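Local coordinates for cytochrome c-554 (PDB 1FT5), which carries electrons through four covalently bound haems in ammonia oxidation, accepting them directly from hydroxylamine oxidoreductase, at residues A[138-143]-A[148-153]. Residues are numbered along the deposited sequence; the frame is centred on the assembly and turned at random.
Sequences HLNYEG and GAKAPY. With HEM (protoporphyrin IX containing Fe), chain H.
Just after the haem-binding helix 131-138, the chain doubles back, and N140, the central residue of an inverse gamma turn, uses its side-chain amide to clasp the backbone of K150 on the returning limb. N140 OD1 accepts a hydrogen bond from K150 N at 2.9 Å, while N140 ND2 donates one to K150 O at 2.7 Å, nearly in the amide plane; asparagine suits the place because its flat group mimics a peptide edge. With CG anti to the backbone N (chi1 -168°), the amide is carried towards 148-153 and meets both groups. The long, flexible lysine chain, bent at chi2 and chi3, crosses the asparagine at about a right angle and folds NZ back for a weak hydrogen bond to N140 OD1. A leucine in place of N140 would probably leave both backbone groups of K150 without these mates and the loop less firmly closed. The flat Y153 ring can lie on the Y141-E142 peptide, with E142 N 3.7 Å above its centre; A151 CA lies over the opposite face. H138, through its imidazole NE2, binds one haem iron opposite H27. N140 and Y153 touch a second haem, in this surface loop between helices 131-138 and 168-171.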
loop_
_atom_site.group_PDB
_atom_site.type_symbol
_atom_site.label_atom_id
_atom_site.label_comp_id
_atom_site.label_asym_id
_atom_site.label_seq_id
_atom_site.Cartn_x
_atom_site.Cartn_y
_atom_site.Cartn_z
ATOM N N HIS A 138 5.531 -9.268 1.479
ATOM C CA HIS A 138 6.340 -9.924 0.466
ATOM C C HIS A 138 7.448 -10.844 0.960
ATOM O O HIS A 138 7.858 -11.735 0.214
ATOM C CB HIS A 138 6.958 -8.842 -0.427
ATOM C CG HIS A 138 6.004 -8.260 -1.400
ATOM N ND1 HIS A 138 5.875 -8.770 -2.668
ATOM C CD2 HIS A 138 5.081 -7.251 -1.286
ATOM C CE1 HIS A 138 4.897 -8.095 -3.289
ATOM N NE2 HIS A 138 4.398 -7.168 -2.495
ATOM N N LEU A 139 7.891 -10.637 2.180
ATOM C CA LEU A 139 9.020 -11.443 2.703
ATOM C C LEU A 139 8.578 -12.201 3.928
ATOM O O LEU A 139 9.417 -12.614 4.758
ATOM C CB LEU A 139 10.197 -10.500 3.047
ATOM C CG LEU A 139 10.875 -9.915 1.828
ATOM C CD1 LEU A 139 12.025 -8.912 2.313
ATOM C CD2 LEU A 139 11.487 -10.993 0.977
ATOM N N ASN A 140 7.266 -12.459 4.033
ATOM C CA ASN A 140 6.746 -13.138 5.213
ATOM C C ASN A 140 6.598 -14.605 4.911
ATOM O O ASN A 140 5.517 -15.077 4.535
ATOM C CB ASN A 140 5.387 -12.562 5.632
ATOM C CG ASN A 140 4.992 -13.041 6.991
ATOM O OD1 ASN A 140 5.736 -12.815 7.944
ATOM N ND2 ASN A 140 3.828 -13.677 7.128
ATOM N N TYR A 141 7.737 -15.309 5.012
ATOM C CA TYR A 141 7.750 -16.764 4.792
ATOM C C TYR A 141 8.789 -17.369 5.677
ATOM O O TYR A 141 9.658 -16.684 6.192
ATOM C CB TYR A 141 7.978 -17.174 3.321
ATOM C CG TYR A 141 9.152 -16.562 2.634
ATOM C CD1 TYR A 141 10.411 -17.133 2.713
ATOM C CD2 TYR A 141 8.974 -15.415 1.874
ATOM C CE1 TYR A 141 11.485 -16.537 2.018
ATOM C CE2 TYR A 141 9.989 -14.841 1.219
ATOM C CZ TYR A 141 11.219 -15.372 1.278
ATOM O OH TYR A 141 12.185 -14.718 0.528
ATOM N N GLU A 142 8.710 -18.699 5.808
ATOM C CA GLU A 142 9.640 -19.398 6.700
ATOM C C GLU A 142 11.068 -19.260 6.252
ATOM O O GLU A 142 11.353 -19.513 5.114
ATOM C CB GLU A 142 9.252 -20.882 6.732
ATOM C CG GLU A 142 10.062 -21.638 7.772
ATOM C CD GLU A 142 9.468 -22.988 8.109
ATOM O OE1 GLU A 142 8.418 -23.327 7.510
ATOM O OE2 GLU A 142 10.062 -23.697 8.976
ATOM N N GLY A 143 11.932 -18.872 7.189
ATOM C CA GLY A 143 13.343 -18.730 6.886
ATOM C C GLY A 143 13.671 -17.541 6.029
ATOM O O GLY A 143 14.752 -17.409 5.472
ATOM N N GLY A 148 10.960 -10.328 10.719
ATOM C CA GLY A 148 9.645 -10.205 11.337
ATOM C C GLY A 148 8.704 -11.324 10.895
ATOM O O GLY A 148 7.549 -11.379 11.314
ATOM N N ALA A 149 9.212 -12.290 10.133
ATOM C CA ALA A 149 8.295 -13.315 9.589
ATOM C C ALA A 149 7.585 -14.183 10.585
ATOM O O ALA A 149 8.215 -14.682 11.525
ATOM C CB ALA A 149 9.050 -14.202 8.574
ATOM N N LYS A 150 6.278 -14.359 10.392
ATOM C CA LYS A 150 5.459 -15.202 11.244
ATOM C C LYS A 150 4.200 -15.548 10.484
ATOM O O LYS A 150 3.719 -14.762 9.652
ATOM C CB LYS A 150 5.102 -14.505 12.561
ATOM C CG LYS A 150 3.876 -13.644 12.480
ATOM C CD LYS A 150 4.216 -12.280 11.872
ATOM C CE LYS A 150 3.834 -12.139 10.397
ATOM N NZ LYS A 150 4.330 -10.858 9.859
ATOM N N ALA A 151 3.667 -16.731 10.766
ATOM C CA ALA A 151 2.484 -17.217 10.088
ATOM C C ALA A 151 1.281 -16.339 10.305
ATOM O O ALA A 151 1.177 -15.648 11.330
ATOM C CB ALA A 151 2.160 -18.654 10.550
ATOM N N PRO A 152 0.335 -16.351 9.332
ATOM C CA PRO A 152 0.342 -17.120 8.073
ATOM C C PRO A 152 1.331 -16.557 7.065
ATOM O O PRO A 152 1.513 -15.354 6.936
ATOM C CB PRO A 152 -1.099 -17.050 7.557
ATOM C CG PRO A 152 -1.683 -15.850 8.224
ATOM C CD PRO A 152 -0.893 -15.525 9.496
ATOM N N TYR A 153 2.021 -17.457 6.365
ATOM C CA TYR A 153 3.029 -17.088 5.371
ATOM C C TYR A 153 2.478 -16.964 3.974
ATOM O O TYR A 153 1.430 -17.564 3.648
ATOM C CB TYR A 153 4.118 -18.201 5.319
ATOM C CG TYR A 153 4.831 -18.365 6.612
ATOM C CD1 TYR A 153 4.906 -19.635 7.220
ATOM C CD2 TYR A 153 5.444 -17.300 7.234
ATOM C CE1 TYR A 153 5.594 -19.808 8.423
ATOM C CE2 TYR A 153 6.148 -17.461 8.461
ATOM C CZ TYR A 153 6.215 -18.724 9.027
ATOM O OH TYR A 153 6.972 -18.913 10.186
HETATM C CHA HEM H . 2.116 -7.589 -5.767
HETATM C CHB HEM H . 5.735 -4.516 -4.782
HETATM C CHC HEM H . 3.578 -3.565 -0.512
HETATM C CHD HEM H . 0.780 -7.507 -1.166
HETATM C C1A HEM H . 3.229 -6.769 -5.891
HETATM C C2A HEM H . 4.052 -6.693 -7.075
HETATM C C3A HEM H . 5.092 -5.879 -6.767
HETATM C C4A HEM H . 4.887 -5.413 -5.427
HETATM C CMA HEM H . 6.310 -5.508 -7.669
HETATM C CAA HEM H . 3.848 -7.396 -8.342
HETATM C CBA HEM H . 2.988 -6.605 -9.278
HETATM C CGA HEM H . 2.661 -7.270 -10.606
HETATM O O1A HEM H . 3.061 -8.457 -10.841
HETATM O O2A HEM H . 1.992 -6.618 -11.402
HETATM C C1B HEM H . 5.484 -4.007 -3.488
HETATM C C2B HEM H . 6.246 -2.974 -2.854
HETATM C C3B HEM H . 5.563 -2.614 -1.686
HETATM C C4B HEM H . 4.405 -3.506 -1.618
HETATM C CMB HEM H . 7.584 -2.394 -3.394
HETATM C CAB HEM H . 5.919 -1.579 -0.648
HETATM C CBB HEM H . 6.219 -0.210 -1.243
HETATM C C1C HEM H . 2.656 -4.588 -0.336
HETATM C C2C HEM H . 1.967 -4.729 0.905
HETATM C C3C HEM H . 1.242 -5.902 0.775
HETATM C C4C HEM H . 1.449 -6.387 -0.577
HETATM C CMC HEM H . 2.092 -3.799 2.101
HETATM C CAC HEM H . 0.360 -6.648 1.827
HETATM C CBC HEM H . -0.768 -5.796 2.505
HETATM C C1D HEM H . 0.899 -7.851 -2.528
HETATM C C2D HEM H . 0.097 -8.809 -3.168
HETATM C C3D HEM H . 0.398 -8.783 -4.471
HETATM C C4D HEM H . 1.437 -7.809 -4.598
HETATM C CMD HEM H . -0.949 -9.716 -2.479
HETATM C CAD HEM H . -0.327 -9.605 -5.526
HETATM C CBD HEM H . -1.742 -9.158 -5.905
HETATM C CGD HEM H . -2.415 -10.150 -6.750
HETATM O O1D HEM H . -2.016 -10.338 -7.890
HETATM O O2D HEM H . -3.352 -10.753 -6.247
HETATM N NA HEM H . 3.756 -5.984 -4.902
HETATM N NB HEM H . 4.338 -4.380 -2.747
HETATM N NC HEM H . 2.341 -5.583 -1.252
HETATM N ND HEM H . 1.738 -7.247 -3.404
HETATM FE FE HEM H . 3.040 -5.782 -3.094
#